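Local coordinates for protein inactive glucansucrase (Lactobacillus reuteri, PDB 5JBD) that is an inactive member of glycosyl hydrolase family 70, a glucansucrase-type protein built round a TIM-barrel domain and holding a calcium ion, at residues A[461-466]-A[651-656]; A[173-178]-A[774-779]; A[50-55]-A[860-865]. All blocks are in the same frame, centred on the assembly; numbering follows the deposited sequence.

Contact 1: A[461-466]-A[651-656]; sequences PQVYYG and MIYEDF
Two neighbouring parallel strands of the eight-stranded barrel of this family 70 protein meet here, Q462 beside I652, V463 beside Y653 and Y464 beside E654. Although adjacent in the barrel, they are separated in sequence by 184 residues that include most strands of an antiparallel sheet. The backbone ladder is regular: I652 N donates to P461 O, V463 N to I652 O, and E654 N to V463 O at 2.9 Å, this last bond approaching almost in line with the carbonyl. Y465 N carries the ladder one step past the strand to E654 O, with a more bent N-H...O angle of 137°.

On the face that holds Q462, I652, Y464 and E654, CG of Q462 lies 3.7 Å from CG2 of I652. The glutamine chain then kinks at chi2 (-109°), which brings NE2 to T390 O; NE2 also makes a weak bond to O of the next residue, V463. E654 runs out fully extended, its OE1 3.3 Å from CD1 of Y464, with ring and carboxylate planes 60° apart. OE2, the other oxygen, is hydrogen-bonded to H392 ND1, while the Y464 hydroxyl is bonded to E471.

The opposite face, with V463, Y653 and M651, is apolar. V463 CG2 sits 4.0 Å from the sulfur SD of M651, and its CB lies 4.1 Å from CD1 of Y653. Helices 446-455 and 483-496 cover this side, through Y450, L454 and M490. Beyond the strand end Y465 turns toward the partner segment, its hydroxyl bonded to M476 N and its ring stacked on Y475. The phenol oxygen OH of Y653 lies in the plane of the Y465 ring, at its edge, 3.4 Å from CD1.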
ATOM      1  N   PRO A 461       8.601 -12.194 -15.014  1.00 19.37           N
ATOM      2  CA  PRO A 461       7.163 -11.945 -15.003  1.00 19.91           C
ATOM      3  C   PRO A 461       6.535 -12.285 -13.659  1.00 20.50           C
ATOM      4  O   PRO A 461       7.001 -13.221 -12.982  1.00 19.64           O
ATOM      5  CB  PRO A 461       6.647 -12.888 -16.070  1.00 19.29           C
ATOM      6  CG  PRO A 461       7.569 -14.055 -16.000  1.00 20.71           C
ATOM      7  CD  PRO A 461       8.922 -13.444 -15.732  1.00 20.18           C
ATOM      8  N   GLN A 462       5.493 -11.522 -13.303  1.00 19.32           N
ATOM      9  CA  GLN A 462       4.740 -11.713 -12.079  1.00 20.55           C
ATOM     10  C   GLN A 462       3.275 -12.007 -12.416  1.00 22.06           C
ATOM     11  O   GLN A 462       2.615 -11.178 -13.032  1.00 21.62           O
ATOM     12  CB  GLN A 462       4.877 -10.474 -11.190  1.00 20.82           C
ATOM     13  CG  GLN A 462       3.967 -10.383  -9.959  1.00 21.26           C
ATOM     14  CD  GLN A 462       2.873  -9.322 -10.113  1.00 22.49           C
ATOM     15  OE1 GLN A 462       3.170  -8.132 -10.160  1.00 24.80           O
ATOM     16  NE2 GLN A 462       1.614  -9.750 -10.191  1.00 22.38           N
ATOM     17  N   VAL A 463       2.797 -13.183 -11.994  1.00 21.54           N
ATOM     18  CA  VAL A 463       1.404 -13.615 -12.159  1.00 22.01           C
ATOM     19  C   VAL A 463       0.582 -13.155 -10.934  1.00 22.68           C
ATOM     20  O   VAL A 463       1.121 -13.083  -9.815  1.00 22.51           O
ATOM     21  CB  VAL A 463       1.333 -15.148 -12.328  1.00 23.38           C
ATOM     22  CG1 VAL A 463      -0.114 -15.622 -12.428  1.00 24.37           C
ATOM     23  CG2 VAL A 463       2.137 -15.600 -13.540  1.00 24.39           C
ATOM     24  N   TYR A 464      -0.695 -12.823 -11.146  1.00 22.07           N
ATOM     25  CA  TYR A 464      -1.590 -12.314 -10.078  1.00 22.97           C
ATOM     26  C   TYR A 464      -2.561 -13.386  -9.592  1.00 23.31           C
ATOM     27  O   TYR A 464      -3.270 -13.996 -10.407  1.00 21.90           O
ATOM     28  CB  TYR A 464      -2.398 -11.132 -10.591  1.00 22.49           C
ATOM     29  CG  TYR A 464      -3.355 -10.485  -9.590  1.00 23.18           C
ATOM     30  CD1 TYR A 464      -2.922 -10.075  -8.330  1.00 23.97           C
ATOM     31  CD2 TYR A 464      -4.694 -10.260  -9.924  1.00 24.64           C
ATOM     32  CE1 TYR A 464      -3.794  -9.465  -7.433  1.00 24.52           C
ATOM     33  CE2 TYR A 464      -5.573  -9.643  -9.043  1.00 25.03           C
ATOM     34  CZ  TYR A 464      -5.124  -9.258  -7.791  1.00 25.56           C
ATOM     35  OH  TYR A 464      -5.998  -8.640  -6.923  1.00 24.88           O
ATOM     36  N   TYR A 465      -2.611 -13.582  -8.268  1.00 21.60           N
ATOM     37  CA  TYR A 465      -3.565 -14.495  -7.623  1.00 22.78           C
ATOM     38  C   TYR A 465      -4.986 -14.395  -8.185  1.00 23.19           C
ATOM     39  O   TYR A 465      -5.607 -15.423  -8.492  1.00 24.31           O
ATOM     40  CB  TYR A 465      -3.620 -14.247  -6.107  1.00 22.68           C
ATOM     41  CG  TYR A 465      -4.813 -14.895  -5.408  1.00 22.36           C
ATOM     42  CD1 TYR A 465      -4.936 -16.284  -5.347  1.00 22.76           C
ATOM     43  CD2 TYR A 465      -5.817 -14.117  -4.805  1.00 23.56           C
ATOM     44  CE1 TYR A 465      -6.019 -16.892  -4.721  1.00 23.60           C
ATOM     45  CE2 TYR A 465      -6.901 -14.716  -4.164  1.00 23.00           C
ATOM     46  CZ  TYR A 465      -6.995 -16.102  -4.124  1.00 24.05           C
ATOM     47  OH  TYR A 465      -8.050 -16.724  -3.495  1.00 25.53           O
ATOM     48  N   GLY A 466      -5.490 -13.167  -8.308  1.00 23.30           N
ATOM     49  CA  GLY A 466      -6.854 -12.931  -8.808  1.00 25.08           C
ATOM     50  C   GLY A 466      -7.134 -13.214 -10.289  1.00 25.19           C
ATOM     51  O   GLY A 466      -8.289 -13.113 -10.728  1.00 25.91           O
ATOM     52  N   MET A 651      10.094 -16.666 -12.095  1.00 21.32           N
ATOM     53  CA  MET A 651       8.727 -16.183 -12.208  1.00 21.82           C
ATOM     54  C   MET A 651       8.151 -15.944 -10.810  1.00 21.13           C
ATOM     55  O   MET A 651       8.200 -16.826  -9.946  1.00 21.57           O
ATOM     56  CB  MET A 651       7.850 -17.185 -12.971  1.00 22.85           C
ATOM     57  CG  MET A 651       6.382 -16.799 -13.012  1.00 24.80           C
ATOM     58  SD  MET A 651       5.446 -17.723 -14.241  1.00 30.11           S
ATOM     59  CE  MET A 651       5.435 -19.316 -13.475  1.00 26.93           C
ATOM     60  N   ILE A 652       7.615 -14.738 -10.626  1.00 20.40           N
ATOM     61  CA  ILE A 652       7.030 -14.283  -9.383  1.00 20.63           C
ATOM     62  C   ILE A 652       5.516 -14.586  -9.379  1.00 21.27           C
ATOM     63  O   ILE A 652       4.876 -14.561 -10.428  1.00 18.98           O
ATOM     64  CB  ILE A 652       7.274 -12.767  -9.177  1.00 20.47           C
ATOM     65  CG1 ILE A 652       8.780 -12.507  -9.012  1.00 20.43           C
ATOM     66  CG2 ILE A 652       6.517 -12.242  -7.953  1.00 20.96           C
ATOM     67  CD1 ILE A 652       9.188 -11.074  -9.274  1.00 20.41           C
ATOM     68  N   TYR A 653       4.972 -14.888  -8.193  1.00 21.09           N
ATOM     69  CA  TYR A 653       3.520 -15.040  -7.990  1.00 21.67           C
ATOM     70  C   TYR A 653       3.052 -14.144  -6.845  1.00 21.84           C
ATOM     71  O   TYR A 653       3.554 -14.273  -5.724  1.00 21.62           O
ATOM     72  CB  TYR A 653       3.201 -16.495  -7.683  1.00 21.88           C
ATOM     73  CG  TYR A 653       1.734 -16.806  -7.485  1.00 22.52           C
ATOM     74  CD1 TYR A 653       0.823 -16.656  -8.529  1.00 23.43           C
ATOM     75  CD2 TYR A 653       1.255 -17.286  -6.266  1.00 22.41           C
ATOM     76  CE1 TYR A 653      -0.525 -16.969  -8.366  1.00 23.25           C
ATOM     77  CE2 TYR A 653      -0.097 -17.585  -6.081  1.00 23.23           C
ATOM     78  CZ  TYR A 653      -0.984 -17.442  -7.133  1.00 24.07           C
ATOM     79  OH  TYR A 653      -2.314 -17.749  -6.959  1.00 24.32           O
ATOM     80  N   GLU A 654       2.147 -13.206  -7.142  1.00 23.42           N
ATOM     81  CA  GLU A 654       1.539 -12.351  -6.125  1.00 23.91           C
ATOM     82  C   GLU A 654       0.439 -13.178  -5.462  1.00 23.86           C
ATOM     83  O   GLU A 654      -0.518 -13.560  -6.128  1.00 23.52           O
ATOM     84  CB  GLU A 654       0.937 -11.048  -6.708  1.00 23.40           C
ATOM     85  CG  GLU A 654       0.301 -10.187  -5.616  1.00 25.52           C
ATOM     86  CD  GLU A 654      -0.133  -8.793  -6.041  1.00 25.91           C
ATOM     87  OE1 GLU A 654      -0.228  -8.492  -7.235  1.00 26.49           O
ATOM     88  OE2 GLU A 654      -0.396  -7.983  -5.135  1.00 31.42           O
ATOM     89  N   ASP A 655       0.571 -13.433  -4.167  1.00 23.43           N
ATOM     90  CA  ASP A 655      -0.287 -14.432  -3.492  1.00 24.13           C
ATOM     91  C   ASP A 655      -1.606 -13.918  -2.909  1.00 24.57           C
ATOM     92  O   ASP A 655      -2.330 -14.688  -2.279  1.00 23.77           O
ATOM     93  CB  ASP A 655       0.518 -15.181  -2.415  1.00 23.13           C
ATOM     94  CG  ASP A 655       0.476 -14.526  -1.046  1.00 24.27           C
ATOM     95  OD1 ASP A 655       0.222 -13.303  -0.923  1.00 23.93           O
ATOM     96  OD2 ASP A 655       0.715 -15.277  -0.067  1.00 24.11           O
ATOM     97  N   PHE A 656      -1.913 -12.637  -3.082  1.00 24.04           N
ATOM     98  CA  PHE A 656      -3.064 -12.051  -2.399  1.00 24.53           C
ATOM     99  C   PHE A 656      -3.814 -11.040  -3.242  1.00 26.40           C
ATOM    100  O   PHE A 656      -3.318 -10.576  -4.288  1.00 25.86           O
ATOM    101  CB  PHE A 656      -2.619 -11.379  -1.097  1.00 24.52           C
ATOM    102  CG  PHE A 656      -1.888 -10.070  -1.279  1.00 23.78           C
ATOM    103  CD1 PHE A 656      -0.550 -10.050  -1.644  1.00 24.32           C
ATOM    104  CD2 PHE A 656      -2.532  -8.855  -1.047  1.00 24.25           C
ATOM    105  CE1 PHE A 656       0.131  -8.845  -1.800  1.00 24.58           C
ATOM    106  CE2 PHE A 656      -1.861  -7.650  -1.207  1.00 24.90           C
ATOM    107  CZ  PHE A 656      -0.520  -7.646  -1.577  1.00 25.02           C
TER

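Contact 2: A[173-178]-A[774-779]; sequences LSLQSM and IHVNGQ. With SO4 (sulfate ion), chain G.
V776 is gripped by L173, L175 and M178 without one hydrogen bond crossing between 173-178 and 774-779. Its two methyls divide the work. CG2, lying beside the backbone N and opposite the carbonyl carbon, reaches L175 CD2 at 3.7 Å, the two side chains crossing at about a right angle, and also touches the carbonyl oxygen of L173. CG1 leans the other way, toward the S174 carbonyl and CG of M178, the latter at 4.0 Å.

M178 is bent at both chi2 and chi3, and this folds its sulfur SD back to 3.5 Å from CB of N777. At the other end of the patch, L173 CD1 lies 3.9 Å from CB of Q779. L173 takes left-handed backbone angles, and its carbonyl accepts from R766. After it, S174 OG receives Q176 N in an ST turn and is also bonded to D192, at the start of the short 3-10 turn 175-177.

H775 CB points away from 173-178, and its ring and backbone N hold a sulfate ion, probably from the crystallisation liquor, with ND1 2.7 Å from O1 and the backbone N 3.0 Å from O4. V776 and Q779 pair through both backbone bonds around N777 and G778, a type I' turn of the kind that closes two-residue beta hairpins.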
ATOM      1  N   LEU A 173      -9.388  20.873   5.926  1.00 35.50           N
ATOM      2  CA  LEU A 173      -9.353  21.376   4.542  1.00 36.28           C
ATOM      3  C   LEU A 173      -9.021  20.291   3.517  1.00 35.64           C
ATOM      4  O   LEU A 173      -8.013  20.360   2.823  1.00 36.73           O
ATOM      5  CB  LEU A 173      -8.419  22.589   4.404  1.00 37.34           C
ATOM      6  CG  LEU A 173      -8.646  23.765   5.356  1.00 39.94           C
ATOM      7  CD1 LEU A 173      -7.559  24.809   5.135  1.00 41.12           C
ATOM      8  CD2 LEU A 173     -10.021  24.390   5.173  1.00 40.32           C
ATOM      9  N   SER A 174      -9.876  19.274   3.446  1.00 35.68           N
ATOM     10  CA  SER A 174      -9.750  18.227   2.434  1.00 34.84           C
ATOM     11  C   SER A 174     -10.015  18.789   1.049  1.00 33.99           C
ATOM     12  O   SER A 174     -10.902  19.610   0.866  1.00 32.51           O
ATOM     13  CB  SER A 174     -10.730  17.081   2.692  1.00 35.71           C
ATOM     14  OG  SER A 174     -10.640  16.100   1.663  1.00 32.11           O
ATOM     15  N   LEU A 175      -9.264  18.305   0.070  1.00 33.05           N
ATOM     16  CA  LEU A 175      -9.542  18.620  -1.328  1.00 36.21           C
ATOM     17  C   LEU A 175     -10.910  18.059  -1.792  1.00 36.03           C
ATOM     18  O   LEU A 175     -11.491  18.571  -2.744  1.00 34.18           O
ATOM     19  CB  LEU A 175      -8.395  18.132  -2.226  1.00 36.35           C
ATOM     20  CG  LEU A 175      -6.997  18.695  -1.921  1.00 37.82           C
ATOM     21  CD1 LEU A 175      -5.930  17.946  -2.714  1.00 42.17           C
ATOM     22  CD2 LEU A 175      -6.925  20.173  -2.240  1.00 40.21           C
ATOM     23  N   GLN A 176     -11.426  17.041  -1.094  1.00 37.95           N
ATOM     24  CA  GLN A 176     -12.791  16.504  -1.306  1.00 39.96           C
ATOM     25  C   GLN A 176     -13.909  17.519  -1.228  1.00 40.94           C
ATOM     26  O   GLN A 176     -14.973  17.302  -1.832  1.00 41.28           O
ATOM     27  CB  GLN A 176     -13.126  15.405  -0.295  1.00 42.28           C
ATOM     28  CG  GLN A 176     -12.444  14.074  -0.577  1.00 46.15           C
ATOM     29  CD  GLN A 176     -12.810  12.976   0.437  1.00 50.72           C
ATOM     30  OE1 GLN A 176     -12.933  11.799   0.079  1.00 52.27           O
ATOM     31  NE2 GLN A 176     -13.022  13.361   1.693  1.00 53.42           N
ATOM     32  N   SER A 177     -13.682  18.610  -0.501  1.00 41.14           N
ATOM     33  CA  SER A 177     -14.722  19.606  -0.283  1.00 46.56           C
ATOM     34  C   SER A 177     -14.855  20.620  -1.411  1.00 47.54           C
ATOM     35  O   SER A 177     -15.714  21.501  -1.333  1.00 45.02           O
ATOM     36  CB  SER A 177     -14.427  20.379   0.997  1.00 48.81           C
ATOM     37  OG  SER A 177     -13.344  21.273   0.766  1.00 49.51           O
ATOM     38  N   MET A 178     -14.007  20.532  -2.437  1.00 49.85           N
ATOM     39  CA  MET A 178     -13.967  21.561  -3.478  1.00 52.67           C
ATOM     40  C   MET A 178     -15.142  21.378  -4.423  1.00 50.91           C
ATOM     41  O   MET A 178     -15.650  20.263  -4.555  1.00 46.10           O
ATOM     42  CB  MET A 178     -12.599  21.572  -4.185  1.00 55.11           C
ATOM     43  CG  MET A 178     -11.587  22.334  -3.312  1.00 61.86           C
ATOM     44  SD  MET A 178     -11.800  24.143  -3.392  1.00 70.62           S
ATOM     45  CE  MET A 178     -11.005  24.532  -4.946  1.00 69.06           C
ATOM     46  N   ILE A 774      -0.051  24.362   0.725  1.00 32.58           N
ATOM     47  CA  ILE A 774      -1.099  24.742  -0.238  1.00 33.86           C
ATOM     48  C   ILE A 774      -2.271  25.463   0.417  1.00 34.17           C
ATOM     49  O   ILE A 774      -2.435  25.427   1.645  1.00 33.65           O
ATOM     50  CB  ILE A 774      -1.658  23.530  -1.023  1.00 34.26           C
ATOM     51  CG1 ILE A 774      -2.230  22.470  -0.067  1.00 33.57           C
ATOM     52  CG2 ILE A 774      -0.563  22.937  -1.908  1.00 33.91           C
ATOM     53  CD1 ILE A 774      -3.047  21.391  -0.749  1.00 33.17           C
ATOM     54  N   HIS A 775      -3.064  26.115  -0.431  1.00 34.36           N
ATOM     55  CA  HIS A 775      -4.372  26.643  -0.073  1.00 36.46           C
ATOM     56  C   HIS A 775      -5.440  25.713  -0.644  1.00 36.73           C
ATOM     57  O   HIS A 775      -5.225  25.090  -1.683  1.00 35.65           O
ATOM     58  CB  HIS A 775      -4.556  28.066  -0.626  1.00 37.59           C
ATOM     59  CG  HIS A 775      -3.775  29.103   0.112  1.00 37.65           C
ATOM     60  ND1 HIS A 775      -2.405  29.216   0.007  1.00 39.47           N
ATOM     61  CD2 HIS A 775      -4.170  30.083   0.959  1.00 38.28           C
ATOM     62  CE1 HIS A 775      -1.989  30.218   0.764  1.00 40.50           C
ATOM     63  NE2 HIS A 775      -3.041  30.751   1.360  1.00 39.10           N
ATOM     64  N   VAL A 776      -6.572  25.605   0.048  1.00 37.57           N
ATOM     65  CA  VAL A 776      -7.740  24.868  -0.446  1.00 38.12           C
ATOM     66  C   VAL A 776      -8.933  25.808  -0.330  1.00 41.70           C
ATOM     67  O   VAL A 776      -9.229  26.295   0.771  1.00 38.77           O
ATOM     68  CB  VAL A 776      -7.993  23.586   0.366  1.00 38.08           C
ATOM     69  CG1 VAL A 776      -9.157  22.793  -0.219  1.00 37.88           C
ATOM     70  CG2 VAL A 776      -6.737  22.718   0.403  1.00 38.08           C
ATOM     71  N   ASN A 777      -9.584  26.091  -1.462  1.00 45.27           N
ATOM     72  CA  ASN A 777     -10.634  27.136  -1.564  1.00 51.10           C
ATOM     73  C   ASN A 777     -10.176  28.486  -0.937  1.00 51.13           C
ATOM     74  O   ASN A 777     -10.937  29.139  -0.224  1.00 53.68           O
ATOM     75  CB  ASN A 777     -12.011  26.681  -0.947  1.00 54.25           C
ATOM     76  CG  ASN A 777     -13.217  27.330  -1.626  1.00 60.66           C
ATOM     77  OD1 ASN A 777     -13.142  27.841  -2.746  1.00 61.82           O
ATOM     78  ND2 ASN A 777     -14.349  27.337  -0.915  1.00 66.58           N
ATOM     79  N   GLY A 778      -8.926  28.882  -1.185  1.00 47.05           N
ATOM     80  CA  GLY A 778      -8.360  30.109  -0.602  1.00 46.06           C
ATOM     81  C   GLY A 778      -7.967  30.077   0.877  1.00 44.08           C
ATOM     82  O   GLY A 778      -7.541  31.100   1.410  1.00 45.42           O
ATOM     83  N   GLN A 779      -8.077  28.918   1.535  1.00 42.70           N
ATOM     84  CA  GLN A 779      -7.778  28.787   2.966  1.00 42.50           C
ATOM     85  C   GLN A 779      -6.585  27.879   3.197  1.00 39.95           C
ATOM     86  O   GLN A 779      -6.329  26.955   2.416  1.00 38.32           O
ATOM     87  CB  GLN A 779      -8.975  28.210   3.716  1.00 44.88           C
ATOM     88  CG  GLN A 779     -10.233  29.071   3.696  1.00 49.33           C
ATOM     89  CD  GLN A 779     -10.114  30.306   4.589  1.00 54.64           C
ATOM     90  OE1 GLN A 779      -9.934  31.433   4.108  1.00 56.06           O
ATOM     91  NE2 GLN A 779     -10.214  30.097   5.900  1.00 56.98           N
TER
HETATM   92  S   SO4 G1705      -1.530  27.602  -3.405  1.00 67.94           S
HETATM   93  O1  SO4 G1705      -1.173  28.088  -2.055  1.00 74.30           O
HETATM   94  O2  SO4 G1705      -2.431  28.568  -4.080  1.00 66.92           O
HETATM   95  O3  SO4 G1705      -0.268  27.475  -4.157  1.00 76.01           O
HETATM   96  O4  SO4 G1705      -2.207  26.287  -3.304  1.00 55.18           O

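Contact 3: A[50-55]-A[860-865]; sequences DGYLSY and GDYAYL
G51 CA sits over one face of the Y864 ring, toward its rim, 4.2 Å from the ring centroid and 24° off the normal, a CH-pi contact. The same glycine's O takes L865 N at 2.8 Å, in the carbonyl plane and on a lone pair, and here the two segments come closest, CA of G51 4.7 Å from CA of L865.

Next to it the Y52 ring is the bump. Its CG lies opposite the carbonyl carbon (chi1 -60°), and the ring swings back to fit among Y862, A863 and Y864. Y864 drives its edge into the face of Y52, centroids 5.1 Å apart, and Y52 in turn offers its own edge to the face of Y862 in an offset edge-to-face pair. This aromatic cluster joins a loop near the chain's start to one near its end, consistent with the U-shaped course of family 70 chains, whose domains are mostly assembled from both arms. N208 O holds the Y52 hydroxyl, and I785 and F787 of strand 784-791 pack against the Y52 side chain.

L53 CG packs against A863 CB at 4.3 Å. Water 1 bridges D50 O and the Y864 hydroxyl, itself bonded to A872 N.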
ATOM      1  N   ASP A  50       0.430  16.161  25.956  1.00 33.20           N
ATOM      2  CA  ASP A  50       1.703  16.863  26.153  1.00 34.95           C
ATOM      3  C   ASP A  50       1.559  18.277  26.760  1.00 35.58           C
ATOM      4  O   ASP A  50       2.226  19.216  26.334  1.00 36.99           O
ATOM      5  CB  ASP A  50       2.461  16.924  24.816  1.00 35.88           C
ATOM      6  CG  ASP A  50       2.684  15.552  24.208  1.00 36.26           C
ATOM      7  OD1 ASP A  50       3.396  14.740  24.831  1.00 39.32           O
ATOM      8  OD2 ASP A  50       2.139  15.271  23.121  1.00 35.32           O
ATOM      9  N   GLY A  51       0.674  18.416  27.749  1.00 35.76           N
ATOM     10  CA  GLY A  51       0.411  19.708  28.430  1.00 34.92           C
ATOM     11  C   GLY A  51      -0.752  20.523  27.866  1.00 33.91           C
ATOM     12  O   GLY A  51      -1.330  21.356  28.572  1.00 32.93           O
ATOM     13  N   TYR A  52      -1.100  20.293  26.599  1.00 31.89           N
ATOM     14  CA  TYR A  52      -2.143  21.066  25.918  1.00 32.14           C
ATOM     15  C   TYR A  52      -3.511  20.455  26.196  1.00 31.12           C
ATOM     16  O   TYR A  52      -3.608  19.272  26.516  1.00 31.14           O
ATOM     17  CB  TYR A  52      -1.841  21.144  24.401  1.00 31.91           C
ATOM     18  CG  TYR A  52      -0.505  21.807  24.164  1.00 32.58           C
ATOM     19  CD1 TYR A  52      -0.391  23.201  24.190  1.00 33.69           C
ATOM     20  CD2 TYR A  52       0.658  21.049  24.017  1.00 32.40           C
ATOM     21  CE1 TYR A  52       0.834  23.821  24.039  1.00 33.83           C
ATOM     22  CE2 TYR A  52       1.894  21.662  23.860  1.00 33.27           C
ATOM     23  CZ  TYR A  52       1.976  23.048  23.867  1.00 33.74           C
ATOM     24  OH  TYR A  52       3.191  23.662  23.717  1.00 34.74           O
ATOM     25  N   LEU A  53      -4.552  21.268  26.057  1.00 32.07           N
ATOM     26  CA  LEU A  53      -5.938  20.832  26.276  1.00 33.25           C
ATOM     27  C   LEU A  53      -6.694  20.692  24.956  1.00 32.90           C
ATOM     28  O   LEU A  53      -6.483  21.482  24.038  1.00 32.34           O
ATOM     29  CB  LEU A  53      -6.680  21.837  27.159  1.00 34.77           C
ATOM     30  CG  LEU A  53      -6.206  22.051  28.605  1.00 36.15           C
ATOM     31  CD1 LEU A  53      -7.299  22.762  29.388  1.00 37.50           C
ATOM     32  CD2 LEU A  53      -5.728  20.805  29.336  1.00 36.07           C
ATOM     33  N   SER A  54      -7.591  19.705  24.894  1.00 32.31           N
ATOM     34  CA  SER A  54      -8.496  19.510  23.772  1.00 31.64           C
ATOM     35  C   SER A  54      -9.931  19.813  24.184  1.00 31.61           C
ATOM     36  O   SER A  54     -10.377  19.343  25.227  1.00 32.19           O
ATOM     37  CB  SER A  54      -8.408  18.062  23.277  1.00 31.13           C
ATOM     38  OG  SER A  54      -9.417  17.802  22.320  1.00 30.45           O
ATOM     39  N   TYR A  55     -10.681  20.536  23.353  1.00 31.51           N
ATOM     40  CA  TYR A  55     -12.090  20.826  23.647  1.00 32.42           C
ATOM     41  C   TYR A  55     -12.961  19.585  23.820  1.00 31.93           C
ATOM     42  O   TYR A  55     -13.937  19.634  24.540  1.00 33.37           O
ATOM     43  CB  TYR A  55     -12.723  21.753  22.604  1.00 32.87           C
ATOM     44  CG  TYR A  55     -12.272  23.181  22.741  1.00 34.65           C
ATOM     45  CD1 TYR A  55     -12.710  23.973  23.811  1.00 35.44           C
ATOM     46  CD2 TYR A  55     -11.398  23.750  21.806  1.00 35.47           C
ATOM     47  CE1 TYR A  55     -12.287  25.286  23.951  1.00 36.44           C
ATOM     48  CE2 TYR A  55     -10.976  25.066  21.936  1.00 36.22           C
ATOM     49  CZ  TYR A  55     -11.420  25.825  23.003  1.00 36.57           C
ATOM     50  OH  TYR A  55     -10.990  27.112  23.141  1.00 38.08           O
ATOM     51  N   GLY A 860      -5.589  34.403  22.796  1.00 54.86           N
ATOM     52  CA  GLY A 860      -4.837  33.670  21.776  1.00 53.05           C
ATOM     53  C   GLY A 860      -3.776  32.713  22.299  1.00 50.94           C
ATOM     54  O   GLY A 860      -3.301  31.866  21.549  1.00 51.06           O
ATOM     55  N   ASP A 861      -3.405  32.822  23.574  1.00 49.50           N
ATOM     56  CA  ASP A 861      -2.401  31.926  24.157  1.00 48.44           C
ATOM     57  C   ASP A 861      -2.931  30.500  24.241  1.00 47.63           C
ATOM     58  O   ASP A 861      -4.097  30.296  24.587  1.00 47.16           O
ATOM     59  CB  ASP A 861      -2.032  32.362  25.579  1.00 49.88           C
ATOM     60  CG  ASP A 861      -1.276  33.679  25.633  1.00 50.43           C
ATOM     61  OD1 ASP A 861      -0.879  34.213  24.580  1.00 52.80           O
ATOM     62  OD2 ASP A 861      -1.071  34.170  26.763  1.00 51.38           O
ATOM     63  N   TYR A 862      -2.078  29.522  23.939  1.00 44.04           N
ATOM     64  CA  TYR A 862      -2.414  28.122  24.188  1.00 41.64           C
ATOM     65  C   TYR A 862      -2.570  27.871  25.687  1.00 40.87           C
ATOM     66  O   TYR A 862      -1.743  28.323  26.486  1.00 40.58           O
ATOM     67  CB  TYR A 862      -1.341  27.184  23.632  1.00 40.78           C
ATOM     68  CG  TYR A 862      -1.449  26.952  22.140  1.00 40.10           C
ATOM     69  CD1 TYR A 862      -2.434  26.111  21.615  1.00 39.40           C
ATOM     70  CD2 TYR A 862      -0.575  27.571  21.248  1.00 39.05           C
ATOM     71  CE1 TYR A 862      -2.539  25.896  20.238  1.00 38.41           C
ATOM     72  CE2 TYR A 862      -0.681  27.366  19.870  1.00 39.37           C
ATOM     73  CZ  TYR A 862      -1.659  26.531  19.372  1.00 38.20           C
ATOM     74  OH  TYR A 862      -1.757  26.319  18.013  1.00 38.34           O
ATOM     75  N   ALA A 863      -3.640  27.174  26.062  1.00 38.81           N
ATOM     76  CA  ALA A 863      -3.785  26.678  27.420  1.00 39.35           C
ATOM     77  C   ALA A 863      -2.687  25.646  27.651  1.00 39.07           C
ATOM     78  O   ALA A 863      -2.252  24.966  26.710  1.00 39.35           O
ATOM     79  CB  ALA A 863      -5.158  26.055  27.632  1.00 39.99           C
ATOM     80  N   TYR A 864      -2.209  25.553  28.885  1.00 38.79           N
ATOM     81  CA  TYR A 864      -1.117  24.623  29.186  1.00 38.75           C
ATOM     82  C   TYR A 864      -1.171  24.189  30.625  1.00 39.24           C
ATOM     83  O   TYR A 864      -1.459  24.997  31.507  1.00 39.86           O
ATOM     84  CB  TYR A 864       0.244  25.257  28.868  1.00 38.45           C
ATOM     85  CG  TYR A 864       1.392  24.273  28.803  1.00 37.68           C
ATOM     86  CD1 TYR A 864       1.673  23.565  27.631  1.00 37.02           C
ATOM     87  CD2 TYR A 864       2.204  24.053  29.908  1.00 38.57           C
ATOM     88  CE1 TYR A 864       2.726  22.663  27.570  1.00 36.50           C
ATOM     89  CE2 TYR A 864       3.258  23.154  29.859  1.00 38.01           C
ATOM     90  CZ  TYR A 864       3.526  22.468  28.689  1.00 37.47           C
ATOM     91  OH  TYR A 864       4.585  21.576  28.658  1.00 37.02           O
ATOM     92  N   LEU A 865      -0.898  22.907  30.846  1.00 39.59           N
ATOM     93  CA  LEU A 865      -0.860  22.336  32.175  1.00 39.69           C
ATOM     94  C   LEU A 865       0.566  21.885  32.452  1.00 40.12           C
ATOM     95  O   LEU A 865       1.040  20.900  31.891  1.00 39.57           O
ATOM     96  CB  LEU A 865      -1.832  21.168  32.271  1.00 38.97           C
ATOM     97  CG  LEU A 865      -1.951  20.532  33.649  1.00 39.56           C
ATOM     98  CD1 LEU A 865      -2.450  21.550  34.677  1.00 39.94           C
ATOM     99  CD2 LEU A 865      -2.871  19.326  33.572  1.00 39.15           C
TER
HETATM  100  O   HOH W   1       4.920  19.845  26.357  1.00 34.37           O
HETATM  101  O   HOH W   2      -4.164  23.795  24.749  1.00 38.87           O

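Contact 1 is deep core and contact 3 is also buried, though farther from the chain's centre; contact 2 lies at the surface. Their chemistry follows suit: a repeating backbone ladder between barrel strands in contact 1, hydrophobic side chains with no crossing hydrogen bond in contact 2, and a single backbone bond plus interlocked tyrosines and waters in contact 3. Contacts 2 and 3 both involve strands 758-767 and 784-791, contact 2 through their connecting loop, contact 3 through Y52 on both; their nearest atoms are about 14 Å apart. Contact 1 lies across the chain's centre from both. Contact 1 falls within the loop closed by contact 2, and contact 2 within that closed by contact 3.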